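Esterase/lipase (Lactobacillus rhamnosus, PDB 4N5H) probably hydrolyses carboxylic esters, and may also transfer acyl groups, as a serine hydrolase of the alpha/beta-hydrolase fold. Local coordinates at residues T39-E44 against Q51-Y56; M102-L107 against Q117-S122; V110-Q115 against G149-L154. The protein carries 1 engineered substitution. All coordinates share one frame; numbering follows the deposited sequence.

How the contacts relate
All three contacts are buried, but at different depths: the centres of contacts 1, 2 and 3 lie about 16, 11 and 9 Å from the centre of the chain. Contact 1 is a strand pair of backbone hydrogen bonds and aromatic packing, and the second subunit reaches its edge. Contact 2 is built round a salt bridge and a backbone hydrogen bond to the same carboxylate of helix 112-129; contact 3, on the same helix, is almost wholly apolar. Contacts 1 and 2 meet where the Y43 hydroxyl probably hydrogen-bonds the carbonyl oxygen of G103, while R105 O and Q115 NE2, also a probable hydrogen bond, tie contact 2 to contact 3. Contacts 1 and 3 do not touch.

Contact 1 of 3, residues T39-E44 against Q51-Y56; sequences TEYRYE and QTLNLY
Y43 lays its ring across the start of strand 52-56, one face against the backbone of Q51, whose carbonyl carbon sits 3.3 Å above the ring plane, toward the rim. The flat ring bridges this backbone and the L53 side chain: Q51 CB makes an off-centre CH-pi contact, 4.2 Å from the Y43 ring centroid, and L53 CD2 reaches Y43 CD2 at 3.9 Å. With CG placed between the backbone N and the carbonyl carbon (chi1 54°), Y43 turns its ring back over the neighbouring chain.

The two methyls of L53 divide between the tyrosines: CD2 goes to Y43, while CD1 fits against Y41 CD1 at 3.8 Å. Farther along, L55 CD1 presses on Y41 CE1 at 3.4 Å, the side chains crossing at about a right angle. W125 also meets the Y41 ring, and W287 of the second subunit stacks on it. On the other face of the sheet, T52 CG2 packs 4.1 Å from R42 CA.

The strands are antiparallel. Y41 N donates to L53 O at 3.0 Å in the carbonyl plane, and L53 N returns a bond to Y41 O. Two residues, E40 and Y41, stand opposite the single L53, a G1 beta bulge. There E40 N donates to N54 OD1 at 3.2 Å, nearly along the C=O axis; R82 NH1 is a second partner of that oxygen. The E40 carboxylate bonds to R25 and H284 of the second subunit. Past the bulge, Y43 N bonds to Q51 O; one water joins E44 OE1 to Q51 NE2, while Q51 OE1 bonds to S46 OG.

Chemically, apolar packing of Y41, Y43, L53 and L55 holds one face, while the N-H displaced by the bulge is satisfied by the buried N54 amide.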
# COMPACT_ATOMS: atom_id res chain seq x y z
N THR A 39 -14.92 11.15 -4.30
CA THR A 39 -14.15 11.14 -5.54
C THR A 39 -14.98 10.85 -6.78
O THR A 39 -16.03 10.18 -6.70
CB THR A 39 -12.98 10.14 -5.46
OG1 THR A 39 -13.46 8.84 -5.15
CG2 THR A 39 -11.98 10.57 -4.43
N GLU A 40 -14.41 11.26 -7.93
CA GLU A 40 -14.89 10.77 -9.22
C GLU A 40 -16.35 11.11 -9.54
O GLU A 40 -17.14 10.35 -10.09
CB GLU A 40 -14.63 9.22 -9.29
CG GLU A 40 -14.63 8.72 -10.76
CD GLU A 40 -14.63 7.18 -10.80
OE1 GLU A 40 -15.10 6.48 -9.85
OE2 GLU A 40 -14.28 6.63 -11.89
N TYR A 41 -16.76 12.33 -9.20
CA TYR A 41 -18.03 12.75 -9.64
C TYR A 41 -17.97 13.21 -11.10
O TYR A 41 -17.17 14.11 -11.46
CB TYR A 41 -18.45 13.97 -8.85
CG TYR A 41 -18.87 13.86 -7.42
CD1 TYR A 41 -17.98 14.16 -6.36
CD2 TYR A 41 -20.15 13.51 -7.10
CE1 TYR A 41 -18.39 14.15 -5.05
CE2 TYR A 41 -20.56 13.49 -5.78
CZ TYR A 41 -19.68 13.86 -4.79
OH TYR A 41 -20.18 13.90 -3.47
N ARG A 42 -18.87 12.69 -11.94
CA ARG A 42 -18.96 13.26 -13.27
C ARG A 42 -19.61 14.62 -13.16
O ARG A 42 -20.66 14.77 -12.55
CB ARG A 42 -19.87 12.37 -14.14
CG ARG A 42 -19.27 11.07 -14.59
CD ARG A 42 -20.32 10.25 -15.32
NE ARG A 42 -19.74 9.02 -15.75
CZ ARG A 42 -20.35 8.16 -16.58
NH1 ARG A 42 -21.50 8.49 -17.13
NH2 ARG A 42 -19.68 7.05 -16.95
N TYR A 43 -19.07 15.61 -13.85
CA TYR A 43 -19.72 16.91 -13.85
C TYR A 43 -20.55 17.25 -15.14
O TYR A 43 -21.14 18.33 -15.20
CB TYR A 43 -18.74 18.07 -13.49
CG TYR A 43 -17.49 18.21 -14.29
CD1 TYR A 43 -17.58 18.64 -15.61
CD2 TYR A 43 -16.21 17.89 -13.79
CE1 TYR A 43 -16.46 18.87 -16.33
CE2 TYR A 43 -15.09 18.08 -14.55
CZ TYR A 43 -15.20 18.56 -15.80
OH TYR A 43 -14.02 18.71 -16.60
N GLU A 44 -20.55 16.31 -16.05
CA GLU A 44 -21.48 16.34 -17.14
C GLU A 44 -21.86 14.94 -17.57
O GLU A 44 -21.33 13.97 -17.08
CB GLU A 44 -20.94 17.28 -18.22
CG GLU A 44 -19.73 16.84 -18.81
CD GLU A 44 -19.07 17.95 -19.74
OE1 GLU A 44 -19.27 17.83 -20.97
OE2 GLU A 44 -18.40 18.92 -19.36
N GLN A 51 -13.48 14.45 -17.24
CA GLN A 51 -14.62 15.36 -16.91
C GLN A 51 -15.27 14.93 -15.56
O GLN A 51 -16.50 14.69 -15.46
CB GLN A 51 -15.58 15.47 -18.07
CG GLN A 51 -14.90 16.11 -19.31
CD GLN A 51 -15.79 16.14 -20.55
OE1 GLN A 51 -16.44 15.13 -20.85
NE2 GLN A 51 -15.94 17.30 -21.18
N THR A 52 -14.40 14.81 -14.62
CA THR A 52 -14.74 14.40 -13.27
C THR A 52 -14.06 15.32 -12.25
O THR A 52 -13.13 16.04 -12.56
CB THR A 52 -14.32 12.92 -12.97
OG1 THR A 52 -12.91 12.80 -13.20
CG2 THR A 52 -15.12 11.96 -13.82
N LEU A 53 -14.54 15.27 -11.03
CA LEU A 53 -14.00 16.14 -9.93
C LEU A 53 -13.97 15.37 -8.62
O LEU A 53 -14.69 14.37 -8.44
CB LEU A 53 -14.70 17.52 -9.84
CG LEU A 53 -16.20 17.46 -9.63
CD1 LEU A 53 -16.56 17.26 -8.14
CD2 LEU A 53 -16.86 18.76 -10.00
N ASN A 54 -13.15 15.92 -7.67
CA ASN A 54 -13.11 15.44 -6.31
C ASN A 54 -13.54 16.59 -5.41
O ASN A 54 -13.26 17.78 -5.70
CB ASN A 54 -11.69 15.05 -5.84
CG ASN A 54 -11.13 13.83 -6.58
OD1 ASN A 54 -11.80 12.99 -7.09
ND2 ASN A 54 -9.84 13.79 -6.63
N LEU A 55 -14.12 16.18 -4.29
CA LEU A 55 -14.47 17.08 -3.17
C LEU A 55 -13.75 16.64 -1.92
O LEU A 55 -13.68 15.46 -1.56
CB LEU A 55 -15.97 17.11 -2.90
CG LEU A 55 -16.86 17.37 -4.15
CD1 LEU A 55 -18.31 17.34 -3.81
CD2 LEU A 55 -16.50 18.70 -4.81
N TYR A 56 -13.30 17.64 -1.14
CA TYR A 56 -12.50 17.38 0.06
C TYR A 56 -13.08 18.24 1.21
O TYR A 56 -13.51 19.40 1.02
CB TYR A 56 -11.03 17.79 -0.10
CG TYR A 56 -10.35 17.29 -1.35
CD1 TYR A 56 -10.52 17.89 -2.57
CD2 TYR A 56 -9.44 16.23 -1.25
CE1 TYR A 56 -9.86 17.44 -3.71
CE2 TYR A 56 -8.73 15.81 -2.38
CZ TYR A 56 -8.99 16.40 -3.63
OH TYR A 56 -8.26 16.00 -4.74
O HOH W 1 -18.60 14.00 -16.98
O HOH W 2 -17.72 17.97 -23.41

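Contact 2 of 3, residues M102-L107 against Q117-S122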
# COMPACT_ATOMS: atom_id res chain seq x y z
N MET A 102 -11.05 19.80 -10.07
CA MET A 102 -11.58 19.17 -11.25
C MET A 102 -10.49 18.67 -12.17
O MET A 102 -9.40 19.21 -12.21
CB MET A 102 -12.54 20.11 -12.00
CG MET A 102 -11.91 21.12 -12.90
SD MET A 102 -10.79 22.31 -12.09
CE MET A 102 -11.91 23.28 -11.07
N GLY A 103 -10.85 17.64 -12.93
CA GLY A 103 -10.17 17.31 -14.17
C GLY A 103 -10.66 18.17 -15.29
O GLY A 103 -11.72 18.76 -15.21
N TYR A 104 -9.84 18.27 -16.33
CA TYR A 104 -10.22 18.90 -17.59
C TYR A 104 -9.47 18.17 -18.67
O TYR A 104 -8.36 17.62 -18.46
CB TYR A 104 -9.93 20.42 -17.59
CG TYR A 104 -8.52 20.86 -17.19
CD1 TYR A 104 -8.22 21.23 -15.90
CD2 TYR A 104 -7.49 20.81 -18.08
CE1 TYR A 104 -6.93 21.57 -15.51
CE2 TYR A 104 -6.18 21.21 -17.73
CZ TYR A 104 -5.90 21.59 -16.40
OH TYR A 104 -4.62 21.95 -16.03
N ARG A 105 -10.11 18.11 -19.84
CA ARG A 105 -9.45 17.43 -20.97
C ARG A 105 -8.12 18.11 -21.30
O ARG A 105 -7.96 19.31 -21.15
CB ARG A 105 -10.40 17.35 -22.18
CG ARG A 105 -11.62 16.49 -21.92
CD ARG A 105 -12.69 16.68 -22.94
NE ARG A 105 -13.24 18.01 -22.92
CZ ARG A 105 -13.96 18.59 -23.86
NH1 ARG A 105 -14.29 17.93 -24.94
NH2 ARG A 105 -14.36 19.81 -23.70
N LEU A 106 -7.19 17.32 -21.88
CA LEU A 106 -5.84 17.76 -22.05
C LEU A 106 -5.54 18.04 -23.56
O LEU A 106 -6.09 17.37 -24.42
CB LEU A 106 -4.89 16.68 -21.57
CG LEU A 106 -4.99 16.34 -20.05
CD1 LEU A 106 -4.02 15.27 -19.63
CD2 LEU A 106 -4.82 17.57 -19.22
N LEU A 107 -4.64 18.96 -23.79
CA LEU A 107 -4.09 19.13 -25.18
C LEU A 107 -3.40 17.81 -25.45
O LEU A 107 -2.83 17.18 -24.57
CB LEU A 107 -3.10 20.23 -25.22
CG LEU A 107 -3.45 21.63 -24.78
CD1 LEU A 107 -2.42 22.65 -25.04
CD2 LEU A 107 -4.77 22.11 -25.17
N GLN A 117 -14.24 25.31 -21.07
CA GLN A 117 -15.61 24.79 -20.99
C GLN A 117 -15.71 23.72 -19.90
O GLN A 117 -16.69 23.72 -19.13
CB GLN A 117 -16.07 24.26 -22.33
CG GLN A 117 -16.38 25.39 -23.27
CD GLN A 117 -16.84 24.90 -24.69
OE1 GLN A 117 -16.80 23.72 -25.02
NE2 GLN A 117 -17.31 25.83 -25.51
N ASP A 118 -14.69 22.86 -19.84
CA ASP A 118 -14.68 21.82 -18.77
C ASP A 118 -14.65 22.46 -17.40
O ASP A 118 -15.43 22.11 -16.51
CB ASP A 118 -13.48 20.89 -18.91
CG ASP A 118 -13.61 19.94 -20.11
OD1 ASP A 118 -14.72 19.84 -20.72
OD2 ASP A 118 -12.59 19.29 -20.45
N ILE A 119 -13.78 23.44 -17.24
CA ILE A 119 -13.74 24.15 -15.91
C ILE A 119 -15.04 24.81 -15.55
O ILE A 119 -15.55 24.64 -14.43
CB ILE A 119 -12.51 25.09 -15.82
CG1 ILE A 119 -11.19 24.38 -15.95
CG2 ILE A 119 -12.54 25.90 -14.58
CD1 ILE A 119 -9.96 25.21 -16.26
N PHE A 120 -15.67 25.54 -16.51
CA PHE A 120 -16.95 26.17 -16.21
C PHE A 120 -18.04 25.13 -15.93
O PHE A 120 -18.91 25.35 -15.09
CB PHE A 120 -17.37 27.10 -17.35
CG PHE A 120 -16.95 28.50 -17.13
CD1 PHE A 120 -15.65 28.88 -17.54
CD2 PHE A 120 -17.77 29.40 -16.48
CE1 PHE A 120 -15.21 30.16 -17.31
CE2 PHE A 120 -17.35 30.70 -16.23
CZ PHE A 120 -16.06 31.04 -16.58
N ALA A 121 -17.98 23.95 -16.58
CA ALA A 121 -18.95 22.91 -16.25
C ALA A 121 -18.81 22.36 -14.85
O ALA A 121 -19.82 22.13 -14.14
CB ALA A 121 -18.81 21.73 -17.22
N SER A 122 -17.55 22.25 -14.37
CA SER A 122 -17.31 21.85 -12.97
C SER A 122 -17.80 22.92 -12.02
O SER A 122 -18.40 22.59 -10.98
CB SER A 122 -15.84 21.53 -12.68
OG SER A 122 -15.00 22.65 -12.61
O HOH W 3 -16.18 21.37 -25.16
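D118 meets R105 twice over, once through the backbone and once through the side chain, and this is the tight centre of the contact. Its OD2 accepts from R105 N at 2.8 Å, met almost end-on, and from R105 NE at 2.9 Å through the syn lone pair. Both bonds are nearly straight. D118 OD2 lies at the guanidinium edge and in its plane, although the carboxylate plane is turned 42° from it. The bend of the arginine chain at chi3 (-65°) folds NE back toward the oxygen that its own backbone N already holds, so one carboxylate fixes both the loop and the side chain. Such a pair of donors would be expected to favour the charged form of D118. Beside this grip, Y104 CB rests on D118 CB at 3.8 Å and M102 CG packs 3.5 Å from S122 OG, whose hydroxyl donates to I119 O.

The far end of R105, a partly exposed residue, is held more loosely. Its NH2 makes a weak bond of 3.0 Å to D118 OD1, bent to 129°, and also donates to a water; D118 OD1 accepts from Q51 NE2 as well. The apolar contacts are loose too, with I119 CG1 4.3 Å from Y104 CD1 and 4.4 Å from M102 SD. The ring of Y104 leads away to stack on H73, and its OH bonds to H73 O.

The loop after strand 98-102 is thus fastened to helix 112-129. M102, Y104 and I119 touch strand 66-72 from this junction, while Y104 and I119 also reach L151 of helix 147-158.

Contact 3 of 3, residues V110-Q115 against G149-L154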
# COMPACT_ATOMS: atom_id res chain seq x y z
N VAL A 110 -8.18 18.42 -26.93
CA VAL A 110 -8.95 19.64 -27.00
C VAL A 110 -7.97 20.82 -27.18
O VAL A 110 -6.72 20.66 -27.19
CB VAL A 110 -9.78 19.86 -25.71
CG1 VAL A 110 -10.80 18.73 -25.59
CG2 VAL A 110 -8.86 19.83 -24.51
N ASP A 111 -8.54 22.00 -27.32
CA ASP A 111 -7.80 23.23 -27.27
C ASP A 111 -8.23 24.02 -26.02
O ASP A 111 -8.91 23.44 -25.14
CB ASP A 111 -7.97 24.08 -28.56
CG ASP A 111 -9.35 24.48 -28.84
OD1 ASP A 111 -10.17 24.65 -27.92
OD2 ASP A 111 -9.68 24.75 -30.04
N LEU A 112 -7.75 25.25 -25.92
CA LEU A 112 -8.00 26.05 -24.70
C LEU A 112 -9.47 26.20 -24.45
O LEU A 112 -9.93 26.16 -23.35
CB LEU A 112 -7.31 27.39 -24.86
CG LEU A 112 -7.63 28.45 -23.73
CD1 LEU A 112 -7.24 27.87 -22.33
CD2 LEU A 112 -6.89 29.75 -24.02
N ARG A 113 -10.29 26.38 -25.51
CA ARG A 113 -11.72 26.52 -25.30
C ARG A 113 -12.33 25.31 -24.61
O ARG A 113 -13.20 25.46 -23.72
CB ARG A 113 -12.47 26.88 -26.62
CG ARG A 113 -13.95 26.90 -26.50
CD ARG A 113 -14.63 27.24 -27.80
NE ARG A 113 -14.44 28.61 -28.24
CZ ARG A 113 -13.63 28.97 -29.24
NH1 ARG A 113 -12.86 28.04 -29.86
NH2 ARG A 113 -13.55 30.27 -29.60
N GLY A 114 -11.94 24.09 -25.03
CA GLY A 114 -12.47 22.82 -24.43
C GLY A 114 -12.07 22.82 -22.93
O GLY A 114 -12.91 22.44 -22.11
N GLN A 115 -10.88 23.26 -22.62
CA GLN A 115 -10.39 23.29 -21.19
C GLN A 115 -11.21 24.25 -20.35
O GLN A 115 -11.66 23.92 -19.24
CB GLN A 115 -8.88 23.60 -21.05
CG GLN A 115 -8.09 22.51 -21.76
CD GLN A 115 -6.64 22.62 -21.53
OE1 GLN A 115 -6.05 23.70 -21.44
NE2 GLN A 115 -6.02 21.48 -21.36
N GLY A 149 -2.77 28.19 -13.05
CA GLY A 149 -2.86 29.61 -12.77
C GLY A 149 -3.24 30.45 -14.00
O GLY A 149 -3.96 31.39 -13.90
N HIS A 150 -2.73 30.07 -15.14
CA HIS A 150 -3.19 30.64 -16.42
C HIS A 150 -4.67 30.44 -16.52
O HIS A 150 -5.41 31.41 -16.75
CB HIS A 150 -2.53 29.91 -17.58
CG HIS A 150 -3.10 30.22 -18.91
ND1 HIS A 150 -3.88 29.35 -19.61
CD2 HIS A 150 -2.97 31.33 -19.69
CE1 HIS A 150 -4.20 29.89 -20.79
NE2 HIS A 150 -3.73 31.13 -20.82
N LEU A 151 -5.14 29.21 -16.38
CA LEU A 151 -6.54 28.91 -16.58
C LEU A 151 -7.39 29.64 -15.56
O LEU A 151 -8.43 30.22 -15.91
CB LEU A 151 -6.77 27.41 -16.52
CG LEU A 151 -6.19 26.55 -17.67
CD1 LEU A 151 -6.10 25.08 -17.33
CD2 LEU A 151 -6.98 26.77 -18.92
N ALA A 152 -6.97 29.67 -14.28
CA ALA A 152 -7.71 30.37 -13.28
C ALA A 152 -7.80 31.88 -13.62
O ALA A 152 -8.87 32.49 -13.33
CB ALA A 152 -7.12 30.22 -11.91
N SER A 153 -6.72 32.48 -14.13
CA SER A 153 -6.70 33.90 -14.41
C SER A 153 -7.71 34.20 -15.53
O SER A 153 -8.40 35.22 -15.49
CB SER A 153 -5.30 34.45 -14.72
OG SER A 153 -4.88 34.10 -16.05
N LEU A 154 -7.76 33.29 -16.50
CA LEU A 154 -8.78 33.45 -17.61
C LEU A 154 -10.20 33.24 -17.16
O LEU A 154 -11.11 34.03 -17.51
CB LEU A 154 -8.43 32.51 -18.77
CG LEU A 154 -7.64 33.09 -19.92
CD1 LEU A 154 -6.28 33.67 -19.48
CD2 LEU A 154 -7.43 32.12 -21.08
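L112 carries the apolar part of the contact, splitting its two methyls between L151 and L154, about one turn apart on helix 147-158. The L112 and L151 side chains lie alongside each other, pointing opposite ways, with L112 CD1 3.6 Å from L151 CD2, while L112 CD2 rests against L154 CD2 at 3.8 Å. With CG anti to the backbone N (chi1 173°), the branch projects from the first turn of its helix toward the other.

The edge of the H150 imidazole adds a third contact: L112 CD1 lies 4.0 Å from H150 CE1, near the ring plane. The ring is held by a hydrogen bond from H150 NE2 to L221 O, and W77 meets it nearly at a right angle.

No hydrogen bond crosses between the segments. Q115 OE1 packs on L151 CD2 at 4.1 Å and, buried, finds no polar partner in the model; the amide's NE2 bonds to R105 O and W77 O.

Helix 112-129, which follows strand 98-102, thus packs on a helix that begins within a GxSxG pattern, as expected of an alpha/beta hydrolase. The pattern is consistent with a nucleophile elbow, S146 being the probable nucleophile just before helix 147-158, and the L151 side chain touches that turn.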